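Local coordinates for proton-dependent oligopeptide transporter family protein (PDB 6EI3), which probably carries short peptides across the bacterial inner membrane, using the inward flow of protons to drive their uptake, at residues Ala143-Trp146 against Ile147-Gly151; Ala261-Gly264 against Gly265-Trp269; Gln270-Arg273 against Ala274-Thr277. One frame throughout, in Å; residues are numbered along the deposited sequence.

Contact 1: residues Ala143-Trp146 against Ile147-Gly151; sequences AFYW and IINFG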
loop_
_atom_site.group_PDB
_atom_site.type_symbol
_atom_site.label_atom_id
_atom_site.label_comp_id
_atom_site.label_asym_id
_atom_site.label_seq_id
_atom_site.Cartn_x
_atom_site.Cartn_y
_atom_site.Cartn_z
ATOM N N ALA A 143 -16.661 3.678 11.659
ATOM C CA ALA A 143 -17.547 3.069 10.647
ATOM C C ALA A 143 -16.737 2.668 9.389
ATOM O O ALA A 143 -16.944 1.567 8.879
ATOM C CB ALA A 143 -18.668 4.024 10.276
ATOM N N PHE A 144 -15.770 3.517 8.939
ATOM C CA PHE A 144 -14.894 3.222 7.789
ATOM C C PHE A 144 -14.120 1.915 8.033
ATOM O O PHE A 144 -14.048 1.074 7.136
ATOM C CB PHE A 144 -13.931 4.395 7.493
ATOM C CG PHE A 144 -14.462 5.565 6.675
ATOM C CD1 PHE A 144 -15.830 5.809 6.575
ATOM C CD2 PHE A 144 -13.593 6.413 5.998
ATOM C CE1 PHE A 144 -16.318 6.873 5.807
ATOM C CE2 PHE A 144 -14.081 7.483 5.241
ATOM C CZ PHE A 144 -15.443 7.711 5.159
ATOM N N TYR A 145 -13.632 1.697 9.274
ATOM C CA TYR A 145 -12.936 0.455 9.636
ATOM C C TYR A 145 -13.815 -0.769 9.380
ATOM O O TYR A 145 -13.362 -1.721 8.727
ATOM C CB TYR A 145 -12.476 0.501 11.104
ATOM C CG TYR A 145 -12.046 -0.831 11.671
ATOM C CD1 TYR A 145 -10.768 -1.333 11.433
ATOM C CD2 TYR A 145 -12.884 -1.554 12.515
ATOM C CE1 TYR A 145 -10.363 -2.556 11.963
ATOM C CE2 TYR A 145 -12.492 -2.778 13.048
ATOM C CZ TYR A 145 -11.225 -3.272 12.773
ATOM O OH TYR A 145 -10.820 -4.467 13.310
ATOM N N TRP A 146 -15.072 -0.737 9.869
ATOM C CA TRP A 146 -16.005 -1.852 9.687
ATOM C C TRP A 146 -16.418 -2.015 8.222
ATOM O O TRP A 146 -16.532 -3.144 7.743
ATOM C CB TRP A 146 -17.226 -1.736 10.615
ATOM C CG TRP A 146 -16.869 -1.805 12.077
ATOM C CD1 TRP A 146 -16.880 -0.772 12.975
ATOM C CD2 TRP A 146 -16.435 -2.966 12.804
ATOM N NE1 TRP A 146 -16.443 -1.212 14.208
ATOM C CE2 TRP A 146 -16.173 -2.556 14.134
ATOM C CE3 TRP A 146 -16.235 -4.317 12.458
ATOM C CZ2 TRP A 146 -15.752 -3.450 15.124
ATOM C CZ3 TRP A 146 -15.803 -5.200 13.437
ATOM C CH2 TRP A 146 -15.574 -4.766 14.754
ATOM N N ILE A 147 -16.598 -0.888 7.513
ATOM C CA ILE A 147 -16.980 -0.849 6.097
ATOM C C ILE A 147 -15.879 -1.450 5.203
ATOM O O ILE A 147 -16.172 -2.230 4.302
ATOM C CB ILE A 147 -17.379 0.588 5.674
ATOM C CG1 ILE A 147 -18.770 0.967 6.237
ATOM C CG2 ILE A 147 -17.335 0.740 4.158
ATOM C CD1 ILE A 147 -19.004 2.507 6.427
ATOM N N ILE A 148 -14.630 -1.076 5.447
ATOM C CA ILE A 148 -13.496 -1.595 4.690
ATOM C C ILE A 148 -13.383 -3.108 4.887
ATOM O O ILE A 148 -13.317 -3.839 3.901
ATOM C CB ILE A 148 -12.185 -0.845 5.033
ATOM C CG1 ILE A 148 -12.271 0.640 4.584
ATOM C CG2 ILE A 148 -10.962 -1.543 4.381
ATOM C CD1 ILE A 148 -11.232 1.586 5.210
ATOM N N ASN A 149 -13.427 -3.581 6.141
ATOM C CA ASN A 149 -13.253 -4.999 6.432
ATOM C C ASN A 149 -14.417 -5.863 5.993
ATOM O O ASN A 149 -14.165 -6.896 5.375
ATOM C CB ASN A 149 -12.889 -5.230 7.886
ATOM C CG ASN A 149 -11.465 -4.777 8.148
ATOM O OD1 ASN A 149 -10.493 -5.394 7.708
ATOM N ND2 ASN A 149 -11.310 -3.630 8.761
ATOM N N PHE A 150 -15.668 -5.455 6.261
ATOM C CA PHE A 150 -16.812 -6.235 5.797
ATOM C C PHE A 150 -16.939 -6.205 4.268
ATOM O O PHE A 150 -17.213 -7.242 3.679
ATOM C CB PHE A 150 -18.120 -5.855 6.504
ATOM C CG PHE A 150 -18.251 -6.531 7.849
ATOM C CD1 PHE A 150 -18.477 -7.900 7.941
ATOM C CD2 PHE A 150 -18.123 -5.805 9.023
ATOM C CE1 PHE A 150 -18.584 -8.526 9.181
ATOM C CE2 PHE A 150 -18.251 -6.429 10.265
ATOM C CZ PHE A 150 -18.464 -7.786 10.335
ATOM N N GLY A 151 -16.640 -5.064 3.652
ATOM C CA GLY A 151 -16.651 -4.912 2.197
ATOM C C GLY A 151 -15.600 -5.779 1.513
ATOM O O GLY A 151 -15.892 -6.427 0.509
#

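Contact 2: residues Ala261-Gly264 against Gly265-Trp269; sequences AGIG and GGTWW. With 78M ((2S)-2,3-dihydroxypropyl(7Z)-pentadec-7-enoate), chain O.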
loop_
_atom_site.group_PDB
_atom_site.type_symbol
_atom_site.label_atom_id
_atom_site.label_comp_id
_atom_site.label_asym_id
_atom_site.label_seq_id
_atom_site.Cartn_x
_atom_site.Cartn_y
_atom_site.Cartn_z
ATOM N N ALA A 261 15.831 8.968 -1.564
ATOM C CA ALA A 261 17.084 8.799 -0.840
ATOM C C ALA A 261 18.025 10.005 -0.970
ATOM O O ALA A 261 18.550 10.476 0.043
ATOM C CB ALA A 261 17.780 7.519 -1.284
ATOM N N GLY A 262 18.211 10.493 -2.197
ATOM C CA GLY A 262 19.093 11.617 -2.499
ATOM C C GLY A 262 18.628 12.947 -1.946
ATOM O O GLY A 262 19.400 13.624 -1.261
ATOM N N ILE A 263 17.360 13.336 -2.236
ATOM C CA ILE A 263 16.789 14.598 -1.743
ATOM C C ILE A 263 16.616 14.525 -0.209
ATOM O O ILE A 263 17.025 15.460 0.481
ATOM C CB ILE A 263 15.509 15.031 -2.526
ATOM C CG1 ILE A 263 15.833 15.250 -4.036
ATOM C CG2 ILE A 263 14.859 16.295 -1.923
ATOM C CD1 ILE A 263 14.674 15.035 -5.014
ATOM N N GLY A 264 16.089 13.399 0.299
ATOM C CA GLY A 264 15.927 13.155 1.733
ATOM C C GLY A 264 17.244 13.221 2.494
ATOM O O GLY A 264 17.385 14.015 3.435
ATOM N N GLY A 265 18.218 12.426 2.046
ATOM C CA GLY A 265 19.554 12.350 2.623
ATOM C C GLY A 265 20.334 13.644 2.476
ATOM O O GLY A 265 21.146 13.988 3.340
ATOM N N GLY A 266 20.065 14.357 1.380
ATOM C CA GLY A 266 20.670 15.647 1.072
ATOM C C GLY A 266 20.139 16.733 1.981
ATOM O O GLY A 266 20.893 17.624 2.385
ATOM N N THR A 267 18.829 16.648 2.322
ATOM C CA THR A 267 18.144 17.572 3.232
ATOM C C THR A 267 18.653 17.334 4.651
ATOM O O THR A 267 18.882 18.300 5.372
ATOM C CB THR A 267 16.623 17.439 3.103
ATOM O OG1 THR A 267 16.253 17.730 1.755
ATOM C CG2 THR A 267 15.858 18.361 4.058
ATOM N N TRP A 268 18.859 16.052 5.031
ATOM C CA TRP A 268 19.386 15.635 6.336
ATOM C C TRP A 268 20.769 16.259 6.587
ATOM O O TRP A 268 21.055 16.675 7.709
ATOM C CB TRP A 268 19.458 14.094 6.433
ATOM C CG TRP A 268 19.973 13.603 7.756
ATOM C CD1 TRP A 268 21.261 13.281 8.069
ATOM C CD2 TRP A 268 19.215 13.448 8.965
ATOM N NE1 TRP A 268 21.354 12.934 9.396
ATOM C CE2 TRP A 268 20.110 13.015 9.969
ATOM C CE3 TRP A 268 17.857 13.605 9.292
ATOM C CZ2 TRP A 268 19.695 12.746 11.280
ATOM C CZ3 TRP A 268 17.443 13.316 10.586
ATOM C CH2 TRP A 268 18.362 12.925 11.571
ATOM N N TRP A 269 21.608 16.317 5.541
ATOM C CA TRP A 269 22.968 16.866 5.561
ATOM C C TRP A 269 23.012 18.352 5.927
ATOM O O TRP A 269 23.882 18.760 6.697
ATOM C CB TRP A 269 23.611 16.701 4.173
ATOM C CG TRP A 269 24.512 15.517 3.998
ATOM C CD1 TRP A 269 24.138 14.246 3.676
ATOM C CD2 TRP A 269 25.943 15.530 3.989
ATOM N NE1 TRP A 269 25.250 13.453 3.507
ATOM C CE2 TRP A 269 26.372 14.214 3.695
ATOM C CE3 TRP A 269 26.912 16.516 4.236
ATOM C CZ2 TRP A 269 27.727 13.863 3.634
ATOM C CZ3 TRP A 269 28.250 16.164 4.176
ATOM C CH2 TRP A 269 28.646 14.852 3.882
HETATM O O21 78M O . 18.244 8.587 11.668
HETATM C C20 78M O . 17.908 9.558 10.690
HETATM C C18 78M O . 18.492 9.204 9.343
HETATM O O19 78M O . 19.915 9.095 9.438
HETATM C C17 78M O . 18.128 10.205 8.276
HETATM O O2 78M O . 18.343 9.533 7.012
HETATM C C1 78M O . 17.814 10.079 5.910
HETATM O O1 78M O . 17.310 11.172 5.873
HETATM C C2 78M O . 17.918 9.147 4.738
HETATM C C3 78M O . 16.563 8.728 4.183
HETATM C C4 78M O . 16.513 7.260 3.780
HETATM C C5 78M O . 16.311 7.011 2.295
HETATM C C6 78M O . 14.862 7.142 1.809
HETATM C C7 78M O . 14.223 5.814 1.560
HETATM C C8 78M O . 13.897 5.300 0.386
HETATM C C9 78M O . 13.261 3.959 0.155
HETATM C C10 78M O . 14.317 2.859 0.009
HETATM C C11 78M O . 14.043 1.604 0.820
HETATM C C12 78M O . 15.312 0.891 1.271
HETATM C C13 78M O . 15.107 -0.277 2.226
HETATM C C15 78M O . 14.802 -2.759 2.485
HETATM C C14 78M O . 14.688 -1.577 1.564
#

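Contact 3: residues Gln270-Arg273 against Ala274-Thr277; sequences QLER and ARGT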
loop_
_atom_site.group_PDB
_atom_site.type_symbol
_atom_site.label_atom_id
_atom_site.label_comp_id
_atom_site.label_asym_id
_atom_site.label_seq_id
_atom_site.Cartn_x
_atom_site.Cartn_y
_atom_site.Cartn_z
ATOM N N GLN A 270 22.103 19.159 5.340
ATOM C CA GLN A 270 22.066 20.618 5.469
ATOM C C GLN A 270 20.833 21.178 6.189
ATOM O O GLN A 270 20.569 22.374 6.065
ATOM C CB GLN A 270 22.124 21.241 4.056
ATOM C CG GLN A 270 23.398 21.008 3.271
ATOM C CD GLN A 270 23.322 21.504 1.837
ATOM O OE1 GLN A 270 24.040 21.016 0.975
ATOM N NE2 GLN A 270 22.461 22.474 1.532
ATOM N N LEU A 271 20.074 20.346 6.923
ATOM C CA LEU A 271 18.855 20.791 7.603
ATOM C C LEU A 271 19.102 21.891 8.649
ATOM O O LEU A 271 18.248 22.770 8.813
ATOM C CB LEU A 271 18.077 19.602 8.200
ATOM C CG LEU A 271 16.732 19.905 8.840
ATOM C CD1 LEU A 271 15.769 20.589 7.870
ATOM C CD2 LEU A 271 16.133 18.672 9.398
ATOM N N GLU A 272 20.264 21.868 9.319
ATOM C CA GLU A 272 20.609 22.893 10.311
ATOM C C GLU A 272 20.734 24.301 9.705
ATOM O O GLU A 272 20.528 25.271 10.425
ATOM C CB GLU A 272 21.863 22.513 11.124
ATOM C CG GLU A 272 21.642 21.339 12.072
ATOM C CD GLU A 272 20.548 21.510 13.110
ATOM O OE1 GLU A 272 20.615 22.483 13.896
ATOM O OE2 GLU A 272 19.624 20.665 13.144
ATOM N N ARG A 273 20.992 24.414 8.376
ATOM C CA ARG A 273 21.111 25.709 7.671
ATOM C C ARG A 273 19.740 26.409 7.471
ATOM O O ARG A 273 19.693 27.533 6.960
ATOM C CB ARG A 273 21.817 25.544 6.317
ATOM C CG ARG A 273 23.174 24.860 6.370
ATOM C CD ARG A 273 23.687 24.689 4.965
ATOM N NE ARG A 273 24.961 23.975 4.912
ATOM C CZ ARG A 273 25.734 23.929 3.833
ATOM N NH1 ARG A 273 25.385 24.580 2.728
ATOM N NH2 ARG A 273 26.877 23.256 3.857
ATOM N N ALA A 274 18.633 25.738 7.863
ATOM C CA ALA A 274 17.275 26.276 7.781
ATOM C C ALA A 274 16.844 26.958 9.093
ATOM O O ALA A 274 15.888 27.736 9.077
ATOM C CB ALA A 274 16.294 25.161 7.429
ATOM N N ARG A 275 17.563 26.673 10.217
ATOM C CA ARG A 275 17.310 27.147 11.597
ATOM C C ARG A 275 17.078 28.652 11.768
ATOM O O ARG A 275 16.378 29.046 12.712
ATOM C CB ARG A 275 18.429 26.706 12.564
ATOM C CG ARG A 275 18.339 25.250 13.005
ATOM C CD ARG A 275 17.352 25.029 14.142
ATOM N NE ARG A 275 16.976 23.620 14.240
ATOM C CZ ARG A 275 17.607 22.725 14.988
ATOM N NH1 ARG A 275 18.632 23.090 15.750
ATOM N NH2 ARG A 275 17.215 21.461 14.992
ATOM N N GLY A 276 17.689 29.464 10.906
ATOM C CA GLY A 276 17.530 30.913 10.955
ATOM C C GLY A 276 16.258 31.351 10.258
ATOM O O GLY A 276 15.417 32.038 10.850
ATOM N N THR A 277 16.113 30.914 8.991
ATOM C CA THR A 277 15.000 31.179 8.077
ATOM C C THR A 277 13.648 30.653 8.598
ATOM O O THR A 277 12.606 31.199 8.221
ATOM C CB THR A 277 15.317 30.531 6.709
ATOM O OG1 THR A 277 16.715 30.655 6.422
ATOM C CG2 THR A 277 14.480 31.102 5.562
#

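Contact 1: residues Ala143-Trp146 against Ile147-Gly151
Trp146 lays the CE3 corner of its indole against Phe150, one helical turn further on, with Trp146 CE3 3.7 Å from Phe150 CE2. The two side chains run alongside each other and point the same way; the approach is oblique to the indole. On the indole's face sits Tyr145, its CE2 over the centre of the ring, so the three aromatics form a continuous patch. Tyr145 also takes part in the polar side of the contact. Tyr145 O accepts two hydrogen bonds from Asn149, one from N at 3.2 Å and a shorter one from ND2 at 2.8 Å, and the two donors come from opposite faces of the carbonyl plane. Asn149 CG stands beside its own backbone N (chi1 -72°), which folds the amide back down the helix. Asn149 ND2 thereby also rests over one face of the Tyr145 ring, 3.5 Å from Tyr145 CE1. All this happens within helix 137-165, part of the N-terminal half of the major facilitator superfamily fold, where it meets helix 334-357 from the other half through Tyr145, Asn149 and Phe150. Asn149 OD1 is bonded to NE2 of Gln514, in a C-terminal tail ending in what looks like a cleaved tag remnant. On another flank, Ile147 sets CD1 4.2 Å from Ala143 CB and touches Ile8 and Ala12 of helix 4-22.

Contact 2: residues Ala261-Gly264 against Gly265-Trp269
Ile263 O is gripped twice by Thr267, by OG1 at 2.7 Å and by the backbone N at 2.8 Å, the two donors arriving from opposite faces of the carbonyl plane. Thr267 can do this because OG1 lies beside its own backbone N (chi1 -59°), turned back toward the preceding turn, where its polar group is satisfied inside the helix. Gly262, Gly264, Gly265 and Gly266 make this length of helix slim. Along one side runs a bound monoacylglycerol: its C5 lies 3.7 Å from Ala261 CA, and its ester carbonyl oxygen O1 is 3.7 Å from Gly264 O, two acceptors with no proton between them. Trp268 meets the glycerol end. With CG anti to the backbone N (chi1 -179°), the indole swings out and takes C17 of the lipid over one face, 3.5 Å from Trp268 CD2, while lipid C20 comes equally near to Trp268 CH2. Arg287 adds a cation-pi contact to this indole. Helix 248-270 is probably one of the extra helices that bacterial peptide transporters carry between their two six-helix bundles. Ile263 and Thr267 pack on helix 206-215, Ile263 also on helix 224-239, and Thr267 and Trp268 on helix 281-306.

Contact 3: residues Gln270-Arg273 against Ala274-Thr277
Arg275 curls back over Glu272 along its whole length. It starts with Arg275 CB 3.3 Å from Glu272 O, and Arg275 CG stays close to the same carbonyl oxygen at 3.4 Å. The chain then bends at chi2 (-82°), which brings CD and NE past the carboxylate, so that the two side chains leave the backbone as neighbours. Arg275 CZ comes 3.2 Å from Glu272 OE1, and Arg275 NH1 closes a salt bridge to that oxygen at 2.8 Å. The bridge rests on charge alone: the carboxylate stands over a face of the guanidinium, the two planes 87° apart, and no N-H is aimed at OE1. Arg275 NH2, 3.1 Å from Glu272 OE2, has a second acid in Asp284, while OE2 has a second base in Arg287. Both belong to helix 281-306, so the ion pair is one link in a chain of alternating charges. Arg273 extends in another direction, flat against Gln270 CG, to give its NH1 to the carbonyls of Gly222 and Ala216. In the backbone beneath, Ala274 N bonds to Leu271 O at 3.1 Å and Arg275 N to Glu272 O at 3.3 Å. Such successive bonds to the third residue back are the signature of 3-10 turns, here tapering off helix 248-270 into the loop before helix 281-306.

Contacts 2 and 3 follow each other along the chain, centres about 14 Å apart, whereas contact 1 lies across the protein, its centre about 38 Å from that of contact 2. All three are partly buried. Contacts 1 and 2 each bury half of their touching residues; contact 3 lies in a surface loop, with Glu272 and Thr277 exposed. Aromatic rings and a buried amide dominate contact 1. Contact 2 has four glycines, one threonine hydroxyl and an indole set against a lipid; contact 3 relies on charges. Backbone bonds that reach four residues back in contacts 1 and 2 reach only three back in contact 3. Arg287 of helix 281-306 ties the last two together, meeting Trp268 and Glu272.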